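Local coordinates for uncharacterized protein YjgB (Bacillus subtilis, PDB 4YGT) that is of unknown function but is a putative secreted lipoprotein and the first structural representative of the DUF4309 family, which belongs to the PepSY clan, at residues G38-I41 with N42-K46; P56-V60 with G61-R65; G106-P109 with E110-Q113. All coordinates share one frame; numbering follows the deposited sequence.

Interaction 1 of 3, residues G38-I41 with N42-K46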
loop_
_atom_site.group_PDB
_atom_site.type_symbol
_atom_site.label_atom_id
_atom_site.label_comp_id
_atom_site.label_asym_id
_atom_site.label_seq_id
_atom_site.Cartn_x
_atom_site.Cartn_y
_atom_site.Cartn_z
ATOM N N GLY A 38 2.324 -12.590 -4.155
ATOM C CA GLY A 38 2.332 -13.849 -3.421
ATOM C C GLY A 38 2.603 -13.721 -1.942
ATOM O O GLY A 38 2.757 -14.738 -1.261
ATOM N N LEU A 39 2.659 -12.474 -1.426
ATOM C CA LEU A 39 2.814 -12.227 0.003
ATOM C C LEU A 39 1.430 -11.863 0.536
ATOM O O LEU A 39 0.976 -10.737 0.357
ATOM C CB LEU A 39 3.870 -11.134 0.267
ATOM C CG LEU A 39 5.307 -11.471 -0.141
ATOM C CD1 LEU A 39 6.173 -10.231 -0.112
ATOM C CD2 LEU A 39 5.883 -12.554 0.745
ATOM N N THR A 40 0.749 -12.828 1.152
ATOM C CA THR A 40 -0.647 -12.724 1.581
ATOM C C THR A 40 -0.827 -12.316 3.049
ATOM O O THR A 40 -0.257 -12.933 3.959
ATOM C CB THR A 40 -1.369 -14.058 1.312
ATOM O OG1 THR A 40 -0.987 -14.508 0.026
ATOM C CG2 THR A 40 -2.917 -13.952 1.360
ATOM N N ILE A 41 -1.722 -11.341 3.270
ATOM C CA ILE A 41 -2.113 -10.895 4.615
ATOM C C ILE A 41 -2.633 -12.110 5.408
ATOM O O ILE A 41 -3.340 -12.940 4.841
ATOM C CB ILE A 41 -3.152 -9.735 4.523
ATOM C CG1 ILE A 41 -2.400 -8.420 4.234
ATOM C CG2 ILE A 41 -4.009 -9.594 5.817
ATOM C CD1 ILE A 41 -3.089 -7.550 3.443
ATOM N N ASN A 42 -2.176 -12.255 6.678
ATOM C CA ASN A 42 -2.548 -13.292 7.652
ATOM C C ASN A 42 -2.104 -14.712 7.222
ATOM O O ASN A 42 -2.488 -15.690 7.871
ATOM C CB ASN A 42 -4.079 -13.261 7.899
ATOM C CG ASN A 42 -4.540 -13.599 9.294
ATOM O OD1 ASN A 42 -3.759 -13.877 10.219
ATOM N ND2 ASN A 42 -5.851 -13.587 9.468
ATOM N N LYS A 43 -1.297 -14.824 6.147
ATOM C CA LYS A 43 -0.858 -16.114 5.624
ATOM C C LYS A 43 0.668 -16.128 5.429
ATOM O O LYS A 43 1.328 -17.005 5.979
ATOM C CB LYS A 43 -1.602 -16.418 4.312
ATOM C CG LYS A 43 -1.687 -17.888 3.925
ATOM C CD LYS A 43 -2.490 -18.105 2.616
ATOM C CE LYS A 43 -3.998 -17.886 2.728
ATOM N NZ LYS A 43 -4.678 -18.942 3.533
ATOM N N SER A 44 1.229 -15.170 4.677
ATOM C CA SER A 44 2.678 -15.107 4.478
ATOM C C SER A 44 3.317 -14.526 5.736
ATOM O O SER A 44 2.660 -13.764 6.465
ATOM C CB SER A 44 3.028 -14.279 3.248
ATOM O OG SER A 44 2.447 -14.864 2.096
ATOM N N THR A 45 4.585 -14.886 5.996
ATOM C CA THR A 45 5.298 -14.478 7.209
ATOM C C THR A 45 6.320 -13.367 6.991
ATOM O O THR A 45 6.561 -12.986 5.849
ATOM C CB THR A 45 6.055 -15.679 7.783
ATOM O OG1 THR A 45 7.011 -16.122 6.814
ATOM C CG2 THR A 45 5.146 -16.806 8.209
ATOM N N LYS A 46 6.973 -12.908 8.102
ATOM C CA LYS A 46 8.103 -11.966 8.134
ATOM C C LYS A 46 9.264 -12.604 7.345
ATOM O O LYS A 46 9.922 -11.937 6.548
ATOM C CB LYS A 46 8.495 -11.683 9.605
ATOM C CG LYS A 46 9.668 -10.735 9.815
ATOM C CD LYS A 46 9.767 -10.338 11.289
ATOM C CE LYS A 46 10.572 -9.092 11.562
ATOM N NZ LYS A 46 10.437 -8.654 12.981
#

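Interaction 2 of 3, residues P56-V60 with G61-R65. With SO4 (sulfate ion), chain B.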
loop_
_atom_site.group_PDB
_atom_site.type_symbol
_atom_site.label_atom_id
_atom_site.label_comp_id
_atom_site.label_asym_id
_atom_site.label_seq_id
_atom_site.Cartn_x
_atom_site.Cartn_y
_atom_site.Cartn_z
ATOM N N PRO A 56 15.407 -5.207 5.514
ATOM C CA PRO A 56 14.837 -3.865 5.335
ATOM C C PRO A 56 15.836 -2.725 5.518
ATOM O O PRO A 56 16.765 -2.818 6.326
ATOM C CB PRO A 56 13.752 -3.782 6.412
ATOM C CG PRO A 56 13.694 -5.104 7.049
ATOM C CD PRO A 56 14.933 -5.833 6.763
ATOM N N GLU A 57 15.589 -1.617 4.789
ATOM C CA GLU A 57 16.343 -0.364 4.850
ATOM C C GLU A 57 16.071 0.338 6.167
ATOM O O GLU A 57 16.748 1.311 6.490
ATOM C CB GLU A 57 15.986 0.548 3.664
ATOM C CG GLU A 57 16.816 0.275 2.412
ATOM C CD GLU A 57 16.399 -0.888 1.528
ATOM O OE1 GLU A 57 15.181 -1.065 1.308
ATOM O OE2 GLU A 57 17.299 -1.566 0.981
ATOM N N ARG A 58 15.069 -0.155 6.918
ATOM C CA ARG A 58 14.659 0.244 8.262
ATOM C C ARG A 58 13.724 -0.856 8.807
ATOM O O ARG A 58 12.560 -0.921 8.410
ATOM C CB ARG A 58 14.017 1.640 8.306
ATOM C CG ARG A 58 13.890 2.149 9.726
ATOM C CD ARG A 58 13.679 3.637 9.793
ATOM N NE ARG A 58 13.554 4.051 11.185
ATOM C CZ ARG A 58 12.414 4.391 11.775
ATOM N NH1 ARG A 58 11.284 4.441 11.076
ATOM N NH2 ARG A 58 12.398 4.716 13.059
ATOM N N PRO A 59 14.217 -1.743 9.699
ATOM C CA PRO A 59 13.370 -2.842 10.182
ATOM C C PRO A 59 12.478 -2.475 11.364
ATOM O O PRO A 59 12.571 -1.358 11.893
ATOM C CB PRO A 59 14.404 -3.890 10.609
ATOM C CG PRO A 59 15.537 -3.082 11.119
ATOM C CD PRO A 59 15.574 -1.820 10.282
ATOM N N VAL A 60 11.622 -3.438 11.789
ATOM C CA VAL A 60 10.721 -3.309 12.940
ATOM C C VAL A 60 11.609 -3.076 14.163
ATOM O O VAL A 60 12.608 -3.774 14.322
ATOM C CB VAL A 60 9.792 -4.557 13.104
ATOM C CG1 VAL A 60 8.924 -4.448 14.357
ATOM C CG2 VAL A 60 8.920 -4.785 11.873
ATOM N N GLY A 61 11.282 -2.072 14.965
ATOM C CA GLY A 61 12.055 -1.729 16.153
ATOM C C GLY A 61 11.839 -0.298 16.575
ATOM O O GLY A 61 12.025 0.622 15.770
ATOM N N GLY A 62 11.468 -0.121 17.843
ATOM C CA GLY A 62 11.159 1.181 18.423
ATOM C C GLY A 62 9.735 1.555 18.080
ATOM O O GLY A 62 8.854 0.692 18.094
ATOM N N ASP A 63 9.510 2.824 17.702
ATOM C CA ASP A 63 8.194 3.343 17.308
ATOM C C ASP A 63 7.800 2.887 15.877
ATOM O O ASP A 63 6.748 3.286 15.361
ATOM C CB ASP A 63 8.175 4.882 17.409
ATOM C CG ASP A 63 9.182 5.643 16.548
ATOM O OD1 ASP A 63 10.020 4.988 15.880
ATOM O OD2 ASP A 63 9.154 6.897 16.571
ATOM N N ASN A 64 8.662 2.065 15.243
ATOM C CA ASN A 64 8.447 1.530 13.912
ATOM C C ASN A 64 7.947 0.085 13.966
ATOM O O ASN A 64 8.686 -0.816 14.383
ATOM C CB ASN A 64 9.738 1.600 13.087
ATOM C CG ASN A 64 9.530 1.129 11.665
ATOM O OD1 ASN A 64 8.478 1.361 11.057
ATOM N ND2 ASN A 64 10.525 0.457 11.114
ATOM N N ARG A 65 6.709 -0.142 13.510
ATOM C CA ARG A 65 6.171 -1.503 13.487
ATOM C C ARG A 65 6.152 -2.090 12.051
ATOM O O ARG A 65 5.536 -3.129 11.828
ATOM C CB ARG A 65 4.786 -1.570 14.157
ATOM C CG ARG A 65 3.702 -0.807 13.454
ATOM C CD ARG A 65 2.461 -0.702 14.295
ATOM N NE ARG A 65 1.415 -0.098 13.484
ATOM C CZ ARG A 65 0.611 -0.783 12.684
ATOM N NH1 ARG A 65 0.678 -2.110 12.641
ATOM N NH2 ARG A 65 -0.285 -0.152 11.937
HETATM S S SO4 B . 1.773 3.463 12.578
HETATM O O1 SO4 B . 2.231 2.597 13.672
HETATM O O2 SO4 B . 2.871 3.874 11.709
HETATM O O3 SO4 B . 0.771 2.722 11.803
HETATM O O4 SO4 B . 1.173 4.679 13.092
HETATM O O HOH W 1 13.299 1.238 12.983
#

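Interaction 3 of 3, residues G106-P109 with E110-Q113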
loop_
_atom_site.group_PDB
_atom_site.type_symbol
_atom_site.label_atom_id
_atom_site.label_comp_id
_atom_site.label_asym_id
_atom_site.label_seq_id
_atom_site.Cartn_x
_atom_site.Cartn_y
_atom_site.Cartn_z
ATOM N N GLY A 106 0.484 10.501 -9.381
ATOM C CA GLY A 106 -0.651 10.656 -10.281
ATOM C C GLY A 106 -1.951 10.094 -9.737
ATOM O O GLY A 106 -2.974 10.143 -10.420
ATOM N N VAL A 107 -1.922 9.565 -8.501
ATOM C CA VAL A 107 -3.098 8.973 -7.855
ATOM C C VAL A 107 -3.767 10.049 -7.016
ATOM O O VAL A 107 -3.316 10.381 -5.916
ATOM C CB VAL A 107 -2.785 7.676 -7.056
ATOM C CG1 VAL A 107 -4.026 7.139 -6.347
ATOM C CG2 VAL A 107 -2.193 6.609 -7.972
ATOM N N THR A 108 -4.849 10.598 -7.572
ATOM C CA THR A 108 -5.663 11.673 -6.998
ATOM C C THR A 108 -7.026 11.130 -6.536
ATOM O O THR A 108 -7.449 10.097 -7.059
ATOM C CB THR A 108 -5.846 12.796 -8.037
ATOM O OG1 THR A 108 -6.435 12.252 -9.213
ATOM C CG2 THR A 108 -4.543 13.500 -8.395
ATOM N N PRO A 109 -7.759 11.814 -5.611
ATOM C CA PRO A 109 -9.090 11.311 -5.202
ATOM C C PRO A 109 -10.103 11.243 -6.354
ATOM O O PRO A 109 -11.127 10.560 -6.226
ATOM C CB PRO A 109 -9.546 12.337 -4.156
ATOM C CG PRO A 109 -8.278 12.944 -3.645
ATOM C CD PRO A 109 -7.418 13.043 -4.866
ATOM N N GLU A 110 -9.807 11.940 -7.477
ATOM C CA GLU A 110 -10.647 11.963 -8.674
ATOM C C GLU A 110 -10.335 10.759 -9.581
ATOM O O GLU A 110 -11.269 10.188 -10.146
ATOM C CB GLU A 110 -10.535 13.309 -9.441
ATOM C CG GLU A 110 -9.226 13.545 -10.182
ATOM C CD GLU A 110 -8.689 14.961 -10.132
ATOM O OE1 GLU A 110 -9.336 15.860 -10.721
ATOM O OE2 GLU A 110 -7.605 15.163 -9.538
ATOM N N VAL A 111 -9.047 10.346 -9.701
ATOM C CA VAL A 111 -8.723 9.171 -10.523
ATOM C C VAL A 111 -9.302 7.935 -9.821
ATOM O O VAL A 111 -9.699 6.996 -10.501
ATOM C CB VAL A 111 -7.231 8.983 -10.924
ATOM C CG1 VAL A 111 -6.668 10.208 -11.642
ATOM C CG2 VAL A 111 -6.363 8.582 -9.746
ATOM N N LEU A 112 -9.427 7.986 -8.475
ATOM C CA LEU A 112 -10.021 6.934 -7.654
ATOM C C LEU A 112 -11.501 6.814 -7.968
ATOM O O LEU A 112 -12.039 5.710 -7.974
ATOM C CB LEU A 112 -9.808 7.205 -6.152
ATOM C CG LEU A 112 -8.395 7.004 -5.589
ATOM C CD1 LEU A 112 -8.361 7.324 -4.111
ATOM C CD2 LEU A 112 -7.904 5.573 -5.804
ATOM N N GLN A 113 -12.147 7.954 -8.277
ATOM C CA GLN A 113 -13.550 8.021 -8.667
ATOM C C GLN A 113 -13.692 7.489 -10.113
ATOM O O GLN A 113 -14.490 6.578 -10.333
ATOM C CB GLN A 113 -14.079 9.463 -8.507
ATOM C CG GLN A 113 -15.555 9.689 -8.889
ATOM C CD GLN A 113 -16.554 9.113 -7.911
ATOM O OE1 GLN A 113 -16.440 9.263 -6.687
ATOM N NE2 GLN A 113 -17.590 8.482 -8.443
#

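Interaction 1 of 3, residues G38-I41 with N42-K46
Ser44 folds its hydroxyl back onto the backbone of Thr40. With OG lying beside its own backbone N and opposite the carbonyl carbon (chi1 -60°), the side chain reaches the Thr40 amide, and Thr40 N donates to Ser44 OG over 2.8 Å in a fairly straight bond (159° at the hydrogen). The same two residues are joined a second time by their main chains, since Ser44 N gives its hydrogen to Thr40 O at 2.8 Å, in the carbonyl plane. Lys43 N reaches that oxygen as well, at 3.1 Å, but from above the plane, so two donors from different directions grip one carbonyl.

Thr40 and Lys43 lie side by side and point the same way, with Thr40 CB 3.8 Å from Lys43 CB; the lysine chain then bends away from the turn. The Thr40 hydroxyl is held by Glu31, outside the turn. On the inner side, Leu39 CD2 passes 4.2 Å from Ser44 CB, and Leu39, Ile41 and Ser44 all rest on Ile88 of strand 88-95.

The backbone angles of Ile41 and Asn42, together with the Lys43 N to Thr40 O bond, define a type II beta turn. It runs directly into helix 46-53, where Thr45 is the N-cap: its side chain caps a backbone N just past Lys46 and its own N is bonded to Asp48 OD2, a reciprocal pattern consistent with a capping box.

Interaction 2 of 3, residues P56-V60 with G61-R65
Arg58 lays its guanidinium over the amide of Asn64, the two planes only 15° apart, with Arg58 NH1 3.8 Å from Asn64 CG. Its chain is extended from CG to NE, and CG stands opposite the backbone N (chi1 -167°), which carries the flat end across the loop to this stack. Asn64 CB lies over one guanidinium face, while Asp63 approaches the edge. The Arg58 NH2 to Asp63 OD1 distance of 3.7 Å makes this a long salt bridge, and the carboxylate is turned almost perpendicular to the guanidinium.

Asn64 also bonds across the loop: ND2 donates to Pro59 O at 2.8 Å. The donor sits well above the carbonyl plane and the angle at the hydrogen is 134°, so the bond is short but bent; the same nitrogen makes a weak bond to Phe66 O. A water donates to Pro59 O at 2.9 Å and to Gly61 O, bridging the two carbonyls. Main-chain closure comes from Gly61 N, which bonds to Asn64 O at 2.9 Å; Val60 CA adds a C-H...O contact to that oxygen.

Arg65 points its CB away from the first half of the loop and holds a sulfate, probably from the crystallisation liquor. Arg65 NE donates to sulfate O1 at 2.8 Å and Arg65 NH2 to O3 at 3.1 Å.

The loop is thus held by the Gly61 N to Asn64 O bond, a stacked amide, one bent side-chain bond and a water bridge, with the charge pairing of Arg58 a loose addition; the sulfate indicates that Arg65 can engage an anion at the surface.

Interaction 3 of 3, residues G106-P109 with E110-Q113
Leu112 turns back over the start of its own helix and meets the residues before it atom by atom. Its CB lies 3.6 Å from Pro109 O, and CG is the same distance from Thr108 O. Beyond CG the branches part: CD1 comes near Pro109 CA, while CD2 reaches Val107 CG1 at 4.2 Å, an apolar contact that joins the first turn to the incoming loop. CG stands beside the backbone N (chi1 -73°) with the chain extended at chi2, which sets both methyls against residues 107-109.

Thr108 is the N-cap. Its OG1 occupies the crowded position between its backbone N and carbonyl carbon (chi1 57°), from which it accepts from Val111 N at 3.3 Å with 152° at the hydrogen. The same hydroxyl donates to Glu110 OE2 at 3.2 Å, meeting the carboxylate on its anti side and slightly out of plane; Glu110 CG already lies close to that hydroxyl, so the carboxylate has only a short way to reach. One hydroxyl therefore serves as both acceptor and donor. Thr108 O takes the first regular helical bond, from Leu112 N at 3.2 Å. Val111 crosses Thr108 at about a right angle, its CG2 packed 3.3 Å from Thr108 N. Pro109, which lacks an N-H, stands right after the cap, where a helix has no bond to make with that group.

Around this capped start of helix 109-116, Val107 and Leu112 face helix 14-27, touching Val20, with Leu19 also against Val107. Leu112 further packs on Tyr133 and Tyr135 of strand 131-137 and Phe144 of strand 140-146, and Pro109 rests on Tyr133 and Ile146 of those same strands.

Overall arrangement
Along the chain the three contacts follow in series, none nested in or crossing another; interactions 1 and 2 close local turns in loops, and interaction 3 caps the start of a helix. Interaction 1 comes after helix 14-27 and leads into helix 46-53; interaction 2 shapes the loop from that helix to edge strand 67-69. They bracket the same helix, their centres 18 Å apart, and meet where Lys46 NZ packs 4.1 Å from Val60 CB. The chain then runs through strands 77-82 and 88-95 before helix 109-116. Interaction 3 lies across the chain's centre from the other two, its nearest atoms about 17 Å from interaction 1, and joins helix 14-27 to strands 131-137 and 140-146.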